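Local coordinates for RagA protein (Porphyromonas gingivalis, PDB 6SLN) that probably imports nutrients, most likely peptides, across the outer membrane as a TonB-dependent receptor with a plug-filled beta barrel, at residues Leu110-Val115 with Asn176-Glu181; Asn222-Ile227 with Thr311-Ile316; Gly332-Glu337 with Phe346-Gly351. All blocks are in the same frame, centred on the assembly; numbering follows the deposited sequence.

Contact 1. Residues Leu110-Val115 with Asn176-Glu181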
loop_
_atom_site.group_PDB
_atom_site.type_symbol
_atom_site.label_atom_id
_atom_site.label_comp_id
_atom_site.label_asym_id
_atom_site.label_seq_id
_atom_site.Cartn_x
_atom_site.Cartn_y
_atom_site.Cartn_z
ATOM N N LEU A 110 15.264 -36.263 -6.707
ATOM C CA LEU A 110 14.500 -35.029 -6.572
ATOM C C LEU A 110 13.187 -35.187 -5.810
ATOM O O LEU A 110 12.644 -34.180 -5.339
ATOM C CB LEU A 110 14.191 -34.448 -7.961
ATOM C CG LEU A 110 15.370 -34.107 -8.884
ATOM C CD1 LEU A 110 14.911 -33.887 -10.330
ATOM C CD2 LEU A 110 16.091 -32.876 -8.372
ATOM N N ALA A 111 12.685 -36.413 -5.655
ATOM C CA ALA A 111 11.297 -36.670 -5.280
ATOM C C ALA A 111 11.073 -36.646 -3.773
ATOM O O ALA A 111 11.901 -37.137 -3.002
ATOM C CB ALA A 111 10.849 -38.030 -5.824
ATOM N N GLU A 112 9.924 -36.088 -3.371
ATOM C CA GLU A 112 9.404 -36.112 -2.006
ATOM C C GLU A 112 10.479 -35.918 -0.944
ATOM O O GLU A 112 10.993 -36.893 -0.390
ATOM C CB GLU A 112 8.654 -37.426 -1.739
ATOM C CG GLU A 112 7.407 -37.667 -2.600
ATOM C CD GLU A 112 6.114 -37.152 -1.956
ATOM O OE1 GLU A 112 5.666 -36.051 -2.350
ATOM O OE2 GLU A 112 5.556 -37.840 -1.059
ATOM N N LYS A 113 10.829 -34.671 -0.648
ATOM C CA LYS A 113 11.866 -34.420 0.338
ATOM C C LYS A 113 11.373 -33.383 1.336
ATOM O O LYS A 113 10.670 -32.441 0.964
ATOM C CB LYS A 113 13.182 -33.960 -0.327
ATOM C CG LYS A 113 13.849 -35.051 -1.192
ATOM C CD LYS A 113 15.375 -35.053 -1.117
ATOM C CE LYS A 113 15.947 -36.474 -0.935
ATOM N NZ LYS A 113 15.706 -37.390 -2.091
ATOM N N PRO A 114 11.706 -33.535 2.598
ATOM C CA PRO A 114 10.986 -32.780 3.627
ATOM C C PRO A 114 11.479 -31.358 3.809
ATOM O O PRO A 114 11.311 -30.798 4.898
ATOM C CB PRO A 114 11.224 -33.612 4.891
ATOM C CG PRO A 114 12.560 -34.258 4.663
ATOM C CD PRO A 114 12.711 -34.451 3.171
ATOM N N VAL A 115 12.083 -30.760 2.781
ATOM C CA VAL A 115 12.347 -29.326 2.805
ATOM C C VAL A 115 11.924 -28.708 1.477
ATOM O O VAL A 115 11.895 -29.375 0.437
ATOM C CB VAL A 115 13.822 -28.995 3.105
ATOM C CG1 VAL A 115 14.096 -29.082 4.606
ATOM C CG2 VAL A 115 14.744 -29.899 2.310
ATOM N N ASN A 176 6.027 -27.983 -7.205
ATOM C CA ASN A 176 6.040 -29.330 -6.652
ATOM C C ASN A 176 7.155 -30.132 -7.320
ATOM O O ASN A 176 7.053 -30.473 -8.506
ATOM C CB ASN A 176 4.660 -29.975 -6.846
ATOM C CG ASN A 176 4.550 -31.377 -6.256
ATOM O OD1 ASN A 176 5.507 -31.934 -5.704
ATOM N ND2 ASN A 176 3.363 -31.962 -6.392
ATOM N N PRO A 177 8.224 -30.475 -6.587
ATOM C CA PRO A 177 9.376 -31.134 -7.223
ATOM C C PRO A 177 9.096 -32.543 -7.678
ATOM O O PRO A 177 9.921 -33.112 -8.407
ATOM C CB PRO A 177 10.443 -31.120 -6.126
ATOM C CG PRO A 177 9.833 -30.349 -4.968
ATOM C CD PRO A 177 8.366 -30.433 -5.126
ATOM N N ASN A 178 7.977 -33.137 -7.265
ATOM C CA ASN A 178 7.590 -34.432 -7.805
ATOM C C ASN A 178 7.200 -34.348 -9.265
ATOM O O ASN A 178 7.137 -35.387 -9.933
ATOM C CB ASN A 178 6.429 -35.002 -7.020
ATOM C CG ASN A 178 6.872 -36.014 -6.036
ATOM O OD1 ASN A 178 6.563 -35.906 -4.863
ATOM N ND2 ASN A 178 7.617 -37.009 -6.498
ATOM N N ASP A 179 6.890 -33.144 -9.752
ATOM C CA ASP A 179 6.635 -32.911 -11.165
ATOM C C ASP A 179 7.909 -32.852 -11.995
ATOM O O ASP A 179 7.815 -32.771 -13.223
ATOM C CB ASP A 179 5.849 -31.615 -11.340
ATOM C CG ASP A 179 4.572 -31.613 -10.542
ATOM O OD1 ASP A 179 4.056 -32.715 -10.286
ATOM O OD2 ASP A 179 4.090 -30.524 -10.173
ATOM N N PHE A 180 9.084 -32.908 -11.358
ATOM C CA PHE A 180 10.367 -32.830 -12.046
ATOM C C PHE A 180 10.794 -34.203 -12.549
ATOM O O PHE A 180 10.862 -35.168 -11.777
ATOM C CB PHE A 180 11.442 -32.264 -11.122
ATOM C CG PHE A 180 11.171 -30.863 -10.643
ATOM C CD1 PHE A 180 10.144 -30.111 -11.175
ATOM C CD2 PHE A 180 11.962 -30.298 -9.659
ATOM C CE1 PHE A 180 9.916 -28.827 -10.735
ATOM C CE2 PHE A 180 11.736 -29.014 -9.211
ATOM C CZ PHE A 180 10.718 -28.278 -9.748
ATOM N N GLU A 181 11.083 -34.283 -13.846
ATOM C CA GLU A 181 11.545 -35.535 -14.435
ATOM C C GLU A 181 13.037 -35.710 -14.227
ATOM O O GLU A 181 13.499 -36.767 -13.783
ATOM C CB GLU A 181 11.225 -35.567 -15.928
ATOM C CG GLU A 181 11.541 -36.883 -16.602
ATOM C CD GLU A 181 10.910 -38.053 -15.881
ATOM O OE1 GLU A 181 11.572 -38.624 -14.987
ATOM O OE2 GLU A 181 9.749 -38.398 -16.200
#
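The carboxylate of Glu112 meets the side-chain amide of Asn178 in a polar contact whose nature is uncertain. Glu112 OE1 lies 2.7 Å from the atom built as Asn178 OD1. The ends of this amide may be interchanged, so the kind of interaction stays open. The carboxylate and amide planes are 35° apart. Glu112 gets there although its CB bond points away from the other segment: the chain bends at CB-CG (chi2 -92°), and that kink brings OE1 back. The carboxylate of Asp315 also lies close to Glu112, which would tend to raise the affinity of one of the two for a proton.

Beside this polar corner, Ala111 CB rests against the same amide of Asn178. The Leu110 end of the contact is apolar in its side chains. Leu110 CD1 meets Phe180 CB at 3.9 Å, and the two side chains cross at about a right angle. The backbone Leu110 O is 3.9 Å from Pro177 CB.

The 176-181 side is folded tightly by its own bonds. Asn178 N donates to Asn176 OD1 at 3.2 Å, which makes an Asx turn at the head of the short 3-10 segment 177-179. The Phe180 ring packs against this turn, with Pro177 CA 3.6 Å above the centre of one face.

Both segments belong to the plug domain. Segment 110-115 is a loop between strands 102-106 and 129-132. Segment 176-181 leads into strand 180-186. Pro114 reaches barrel strands 951-964 and 986-996, while Asp179 bonds to Tyr328 and Ser330 of strand 325-337.

Contact 2. Residues Asn222-Ile227 with Thr311-Ile316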
loop_
_atom_site.group_PDB
_atom_site.type_symbol
_atom_site.label_atom_id
_atom_site.label_comp_id
_atom_site.label_asym_id
_atom_site.label_seq_id
_atom_site.Cartn_x
_atom_site.Cartn_y
_atom_site.Cartn_z
ATOM N N ASN A 222 0.814 -39.393 -3.218
ATOM C CA ASN A 222 1.886 -39.413 -2.238
ATOM C C ASN A 222 1.456 -38.626 -1.015
ATOM O O ASN A 222 0.809 -37.582 -1.127
ATOM C CB ASN A 222 3.195 -38.821 -2.785
ATOM C CG ASN A 222 3.633 -39.455 -4.084
ATOM O OD1 ASN A 222 3.990 -40.634 -4.132
ATOM N ND2 ASN A 222 3.627 -38.664 -5.149
ATOM N N ALA A 223 1.823 -39.136 0.150
ATOM C CA ALA A 223 1.507 -38.495 1.411
ATOM C C ALA A 223 2.643 -38.830 2.357
ATOM O O ALA A 223 3.113 -39.971 2.385
ATOM C CB ALA A 223 0.158 -38.971 1.970
ATOM N N SER A 224 3.096 -37.835 3.108
ATOM C CA SER A 224 4.187 -38.070 4.037
ATOM C C SER A 224 4.053 -37.128 5.220
ATOM O O SER A 224 3.586 -35.997 5.074
ATOM C CB SER A 224 5.545 -37.893 3.352
ATOM O OG SER A 224 5.882 -36.520 3.231
ATOM N N TYR A 225 4.444 -37.614 6.392
ATOM C CA TYR A 225 4.467 -36.812 7.599
ATOM C C TYR A 225 5.789 -37.065 8.292
ATOM O O TYR A 225 6.298 -38.191 8.280
ATOM C CB TYR A 225 3.297 -37.143 8.559
ATOM C CG TYR A 225 3.304 -36.322 9.833
ATOM C CD1 TYR A 225 3.997 -36.757 10.947
ATOM C CD2 TYR A 225 2.631 -35.104 9.914
ATOM C CE1 TYR A 225 4.020 -36.012 12.116
ATOM C CE2 TYR A 225 2.650 -34.345 11.084
ATOM C CZ TYR A 225 3.349 -34.813 12.183
ATOM O OH TYR A 225 3.393 -34.091 13.358
ATOM N N GLY A 226 6.332 -36.020 8.903
ATOM C CA GLY A 226 7.578 -36.174 9.617
ATOM C C GLY A 226 7.824 -34.988 10.516
ATOM O O GLY A 226 7.048 -34.030 10.543
ATOM N N ILE A 227 8.941 -35.060 11.249
ATOM C CA ILE A 227 9.312 -34.031 12.210
ATOM C C ILE A 227 10.721 -33.536 11.910
ATOM O O ILE A 227 11.527 -34.227 11.286
ATOM C CB ILE A 227 9.233 -34.535 13.660
ATOM C CG1 ILE A 227 9.966 -35.859 13.790
ATOM C CG2 ILE A 227 7.805 -34.715 14.070
ATOM C CD1 ILE A 227 10.572 -36.051 15.123
ATOM N N THR A 311 6.514 -31.589 9.531
ATOM C CA THR A 311 6.565 -31.330 8.095
ATOM C C THR A 311 5.668 -32.347 7.405
ATOM O O THR A 311 5.852 -33.556 7.583
ATOM C CB THR A 311 7.996 -31.429 7.549
ATOM O OG1 THR A 311 8.822 -30.419 8.148
ATOM C CG2 THR A 311 8.003 -31.272 6.022
ATOM N N SER A 312 4.705 -31.866 6.617
ATOM C CA SER A 312 3.683 -32.716 6.016
ATOM C C SER A 312 3.467 -32.322 4.558
ATOM O O SER A 312 3.502 -31.131 4.225
ATOM C CB SER A 312 2.371 -32.578 6.782
ATOM O OG SER A 312 2.049 -31.197 6.925
ATOM N N GLN A 313 3.228 -33.314 3.690
ATOM C CA GLN A 313 2.989 -33.016 2.283
ATOM C C GLN A 313 2.156 -34.111 1.621
ATOM O O GLN A 313 2.344 -35.305 1.886
ATOM C CB GLN A 313 4.309 -32.804 1.518
ATOM C CG GLN A 313 5.106 -34.067 1.148
ATOM C CD GLN A 313 6.493 -33.744 0.576
ATOM O OE1 GLN A 313 6.698 -33.757 -0.641
ATOM N NE2 GLN A 313 7.449 -33.450 1.459
ATOM N N GLY A 314 1.232 -33.680 0.758
ATOM C CA GLY A 314 0.418 -34.565 -0.042
ATOM C C GLY A 314 0.558 -34.241 -1.522
ATOM O O GLY A 314 1.274 -33.321 -1.916
ATOM N N ASP A 315 -0.186 -34.992 -2.333
ATOM C CA ASP A 315 0.192 -35.136 -3.729
ATOM C C ASP A 315 -0.767 -35.997 -4.536
ATOM O O ASP A 315 -1.086 -37.112 -4.111
ATOM C CB ASP A 315 1.559 -35.789 -3.778
ATOM C CG ASP A 315 2.430 -35.161 -4.745
ATOM O OD1 ASP A 315 1.883 -34.399 -5.555
ATOM O OD2 ASP A 315 3.643 -35.414 -4.685
ATOM N N ILE A 316 -1.206 -35.538 -5.705
ATOM C CA ILE A 316 -1.910 -36.448 -6.609
ATOM C C ILE A 316 -1.590 -36.032 -8.039
ATOM O O ILE A 316 -1.562 -34.840 -8.355
ATOM C CB ILE A 316 -3.438 -36.533 -6.321
ATOM C CG1 ILE A 316 -4.083 -37.677 -7.096
ATOM C CG2 ILE A 316 -4.185 -35.251 -6.611
ATOM C CD1 ILE A 316 -5.056 -38.467 -6.266
#
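Thr311 and Gly226 exchange two short backbone bonds: Thr311 N to Gly226 O at 2.7 Å and Gly226 N to Thr311 O at 2.8 Å. Ser224 and Gln313 do the same. Ser224 N reaches Gln313 O at 2.9 Å, and Gln313 N reaches Ser224 O at 3.0 Å. Both are antiparallel hydrogen-bonded pairs. At the far end the side chains join in. Asn222 ND2 donates to Asp315 OD2 at 3.3 Å with an N-H...O angle of 155°. The N-H is aimed well, but it reaches the oxygen from above the carboxylate plane, and the bond is on the long side. The two side chains lie side by side and point the same way. Each has a further partner: Asp315 OD1 accepts from Asn176 of the plug, and Asn222 OD1 from Gln994 of strand 986-996.

These are neighbouring antiparallel strands of the TonB-dependent receptor barrel, 218-230 and 309-322, with local axes at 176° to each other. Strand 218-230 also pairs with 986-996 near the C terminus, which closes the barrel. Asn222, Ser224, Thr311, Gln313 and Asp315 project from the face turned to the plug, where Asn222 and Gln313 both touch Glu112.

On that face Ser224 OG packs against Gln313 CG at 3.3 Å. Both first torsions are near +78°, which sets each gamma atom between its own N and carbonyl carbon. Ala223, Tyr225 and Ser312 project from the other face. Tyr225 and Ser312 form a non-hydrogen-bonded pair, and the ring atom Tyr225 CD2 lies 4.0 Å from Ser312 CB. Beyond it, Ser312 touches Tyr333 of the next strand.

Contact 3. Residues Gly332-Glu337 with Phe346-Gly351. With C8E ((hydroxyethyloxy)tri(ethyloxy)octane), chain I.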
loop_
_atom_site.group_PDB
_atom_site.type_symbol
_atom_site.label_atom_id
_atom_site.label_comp_id
_atom_site.label_asym_id
_atom_site.label_seq_id
_atom_site.Cartn_x
_atom_site.Cartn_y
_atom_site.Cartn_z
ATOM N N GLY A 332 -0.932 -30.464 -5.105
ATOM C CA GLY A 332 -0.175 -30.900 -3.947
ATOM C C GLY A 332 -0.184 -29.887 -2.822
ATOM O O GLY A 332 -0.563 -28.724 -2.983
ATOM N N TYR A 333 0.251 -30.362 -1.663
ATOM C CA TYR A 333 0.324 -29.561 -0.455
ATOM C C TYR A 333 1.675 -29.816 0.191
ATOM O O TYR A 333 2.245 -30.905 0.062
ATOM C CB TYR A 333 -0.838 -29.914 0.495
ATOM C CG TYR A 333 -0.674 -29.504 1.940
ATOM C CD1 TYR A 333 -0.995 -28.215 2.359
ATOM C CD2 TYR A 333 -0.225 -30.419 2.895
ATOM C CE1 TYR A 333 -0.856 -27.835 3.695
ATOM C CE2 TYR A 333 -0.085 -30.056 4.229
ATOM C CZ TYR A 333 -0.405 -28.759 4.631
ATOM O OH TYR A 333 -0.272 -28.384 5.964
ATOM N N PHE A 334 2.205 -28.794 0.857
ATOM C CA PHE A 334 3.479 -28.944 1.544
ATOM C C PHE A 334 3.530 -27.939 2.675
ATOM O O PHE A 334 3.237 -26.760 2.466
ATOM C CB PHE A 334 4.655 -28.745 0.584
ATOM C CG PHE A 334 6.006 -28.799 1.242
ATOM C CD1 PHE A 334 6.575 -27.659 1.799
ATOM C CD2 PHE A 334 6.728 -29.987 1.274
ATOM C CE1 PHE A 334 7.810 -27.703 2.393
ATOM C CE2 PHE A 334 7.981 -30.039 1.870
ATOM C CZ PHE A 334 8.516 -28.894 2.431
ATOM N N ASP A 335 3.887 -28.408 3.867
ATOM C CA ASP A 335 4.095 -27.522 5.000
ATOM C C ASP A 335 5.326 -27.992 5.746
ATOM O O ASP A 335 5.392 -29.153 6.155
ATOM C CB ASP A 335 2.881 -27.492 5.922
ATOM C CG ASP A 335 2.957 -26.373 6.931
ATOM O OD1 ASP A 335 4.017 -25.722 7.011
ATOM O OD2 ASP A 335 1.955 -26.136 7.639
ATOM N N GLN A 336 6.295 -27.099 5.912
ATOM C CA GLN A 336 7.495 -27.380 6.689
ATOM C C GLN A 336 7.587 -26.343 7.793
ATOM O O GLN A 336 7.814 -25.162 7.517
ATOM C CB GLN A 336 8.738 -27.359 5.808
ATOM C CG GLN A 336 10.029 -27.639 6.557
ATOM C CD GLN A 336 11.247 -27.226 5.773
ATOM O OE1 GLN A 336 11.174 -27.003 4.564
ATOM N NE2 GLN A 336 12.370 -27.094 6.452
ATOM N N GLU A 337 7.407 -26.780 9.034
ATOM C CA GLU A 337 7.450 -25.871 10.171
ATOM C C GLU A 337 8.883 -25.652 10.626
ATOM O O GLU A 337 9.708 -26.576 10.603
ATOM C CB GLU A 337 6.609 -26.412 11.329
ATOM C CG GLU A 337 5.134 -26.047 11.251
ATOM C CD GLU A 337 4.923 -24.603 10.784
ATOM O OE1 GLU A 337 4.041 -24.392 9.915
ATOM O OE2 GLU A 337 5.638 -23.686 11.283
ATOM N N PHE A 346 7.453 -22.732 5.477
ATOM C CA PHE A 346 7.157 -22.637 4.065
ATOM C C PHE A 346 5.972 -23.552 3.835
ATOM O O PHE A 346 6.094 -24.772 3.996
ATOM C CB PHE A 346 8.353 -23.065 3.224
ATOM C CG PHE A 346 8.240 -22.698 1.783
ATOM C CD1 PHE A 346 7.488 -23.466 0.918
ATOM C CD2 PHE A 346 8.887 -21.592 1.295
ATOM C CE1 PHE A 346 7.388 -23.134 -0.400
ATOM C CE2 PHE A 346 8.791 -21.263 -0.016
ATOM C CZ PHE A 346 8.042 -22.037 -0.868
ATOM N N LYS A 347 4.826 -22.967 3.501
ATOM C CA LYS A 347 3.663 -23.723 3.064
ATOM C C LYS A 347 3.413 -23.425 1.591
ATOM O O LYS A 347 3.552 -22.280 1.150
ATOM C CB LYS A 347 2.411 -23.386 3.896
ATOM C CG LYS A 347 2.686 -22.965 5.339
ATOM C CD LYS A 347 1.414 -23.029 6.199
ATOM C CE LYS A 347 1.670 -22.546 7.630
ATOM N NZ LYS A 347 1.775 -21.058 7.702
ATOM N N ARG A 348 3.055 -24.450 0.825
ATOM C CA ARG A 348 2.652 -24.231 -0.555
ATOM C C ARG A 348 1.494 -25.152 -0.912
ATOM O O ARG A 348 1.398 -26.274 -0.406
ATOM C CB ARG A 348 3.831 -24.429 -1.531
ATOM C CG ARG A 348 4.010 -25.850 -2.059
ATOM C CD ARG A 348 4.898 -25.873 -3.305
ATOM N NE ARG A 348 6.267 -26.270 -2.998
ATOM C CZ ARG A 348 6.653 -27.514 -2.729
ATOM N NH1 ARG A 348 5.782 -28.509 -2.727
ATOM N NH2 ARG A 348 7.920 -27.763 -2.457
ATOM N N TYR A 349 0.598 -24.638 -1.754
ATOM C CA TYR A 349 -0.453 -25.401 -2.420
ATOM C C TYR A 349 -0.192 -25.301 -3.920
ATOM O O TYR A 349 -0.326 -24.219 -4.502
ATOM C CB TYR A 349 -1.839 -24.860 -2.080
ATOM C CG TYR A 349 -2.135 -24.757 -0.600
ATOM C CD1 TYR A 349 -1.581 -23.743 0.167
ATOM C CD2 TYR A 349 -2.981 -25.665 0.031
ATOM C CE1 TYR A 349 -1.849 -23.643 1.516
ATOM C CE2 TYR A 349 -3.253 -25.565 1.378
ATOM C CZ TYR A 349 -2.684 -24.550 2.115
ATOM O OH TYR A 349 -2.941 -24.431 3.460
ATOM N N SER A 350 0.173 -26.419 -4.545
ATOM C CA SER A 350 0.643 -26.426 -5.921
ATOM C C SER A 350 -0.440 -26.884 -6.881
ATOM O O SER A 350 -1.245 -27.764 -6.573
ATOM C CB SER A 350 1.844 -27.357 -6.097
ATOM O OG SER A 350 2.689 -27.356 -4.971
ATOM N N GLY A 351 -0.418 -26.308 -8.069
ATOM C CA GLY A 351 -1.104 -26.900 -9.194
ATOM C C GLY A 351 -0.209 -26.865 -10.415
ATOM O O GLY A 351 0.522 -25.889 -10.634
HETATM C C1 C8E I . -4.172 -29.113 -2.360
HETATM C C2 C8E I . -5.085 -28.429 -3.380
HETATM C C3 C8E I . -4.330 -27.836 -4.574
HETATM C C4 C8E I . -4.919 -26.489 -5.030
HETATM C C5 C8E I . -3.856 -25.561 -5.633
HETATM C C6 C8E I . -4.324 -24.704 -6.817
HETATM C C7 C8E I . -3.287 -23.631 -7.179
HETATM C C8 C8E I . -3.944 -22.343 -7.697
HETATM O O9 C8E I . -3.107 -21.212 -7.511
HETATM C C10 C8E I . -2.957 -20.385 -8.655
HETATM C C11 C8E I . -2.553 -18.960 -8.249
HETATM O O12 C8E I . -2.525 -18.067 -9.356
HETATM C C13 C8E I . -2.604 -16.685 -9.021
HETATM C C14 C8E I . -1.795 -15.858 -10.036
HETATM O O15 C8E I . -2.095 -14.473 -10.113
HETATM C C16 C8E I . -2.622 -14.103 -11.383
HETATM C C17 C8E I . -1.876 -14.713 -12.588
HETATM O O18 C8E I . -2.591 -14.595 -13.822
HETATM C C19 C8E I . -1.830 -14.895 -14.984
HETATM C C20 C8E I . -2.506 -14.343 -16.244
HETATM O O21 C8E I . -1.934 -14.810 -17.456
#
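Arg348 NH2 lies over one face of the Phe334 ring, 4.3 Å above its plane and offset toward the rim. Strands 325-337 and 345-360, which carry the two residues, form a beta hairpin of the barrel wall, and this face of it meets the plug. The planes of ring and guanidinium are 27° apart. Phe334 CB in turn lies over one face of the guanidinium, 3.5 Å from Arg348 NH1. Gln336 OE1 lies in the ring plane at the edge of Phe334; it accepts from Ala116 N of the plug. The bend of Arg348 at CG-CD (chi3 100°) turns the guanidinium toward Phe334, and its NE donates to Ala173 O.

On the opposite face, Tyr333 and Tyr349 lie side by side with their ring planes at 58°. Tyr349 CE2 comes to the edge of the Tyr333 ring, 3.6 Å from CD1. Next along, the aliphatic part of Lys347 runs beside Asp335, with CD 3.5 Å from Asp335 OD2. The charges themselves stay apart, and Lys347 NZ bonds to Asn345 OD1.

Paired backbone bonds join Gly332 with Ser350, Phe334 with Arg348, and Gln336 with Phe346. The octyl tail of a bound detergent molecule runs past the wall beside Gly332 and Ser350, away from the turn. Its C1 sits at the edge of the Tyr349 ring, and its C5 lies 3.5 Å from Ser350 O.

Overall arrangement
The three contacts follow one another along the chain; none nests in or crosses another. Contact 1 comes first and closes a loop of 60 residues within the plug. Contact 2 opens next and spans 83 residues, many of them helical, to bring the first barrel strand to the second. Contact 3 spans only 8 residues and pairs the third strand with the fourth in a hairpin. Strands 309-322 and 325-337 are neighbours, so backbone bonds such as Asp335 N to Ser312 O link contacts 2 and 3 into one patch of wall. The plug lies against the patch: Val115 packs on Phe334 and Gln336, and Glu112 lies beside Gln313 and Asp315.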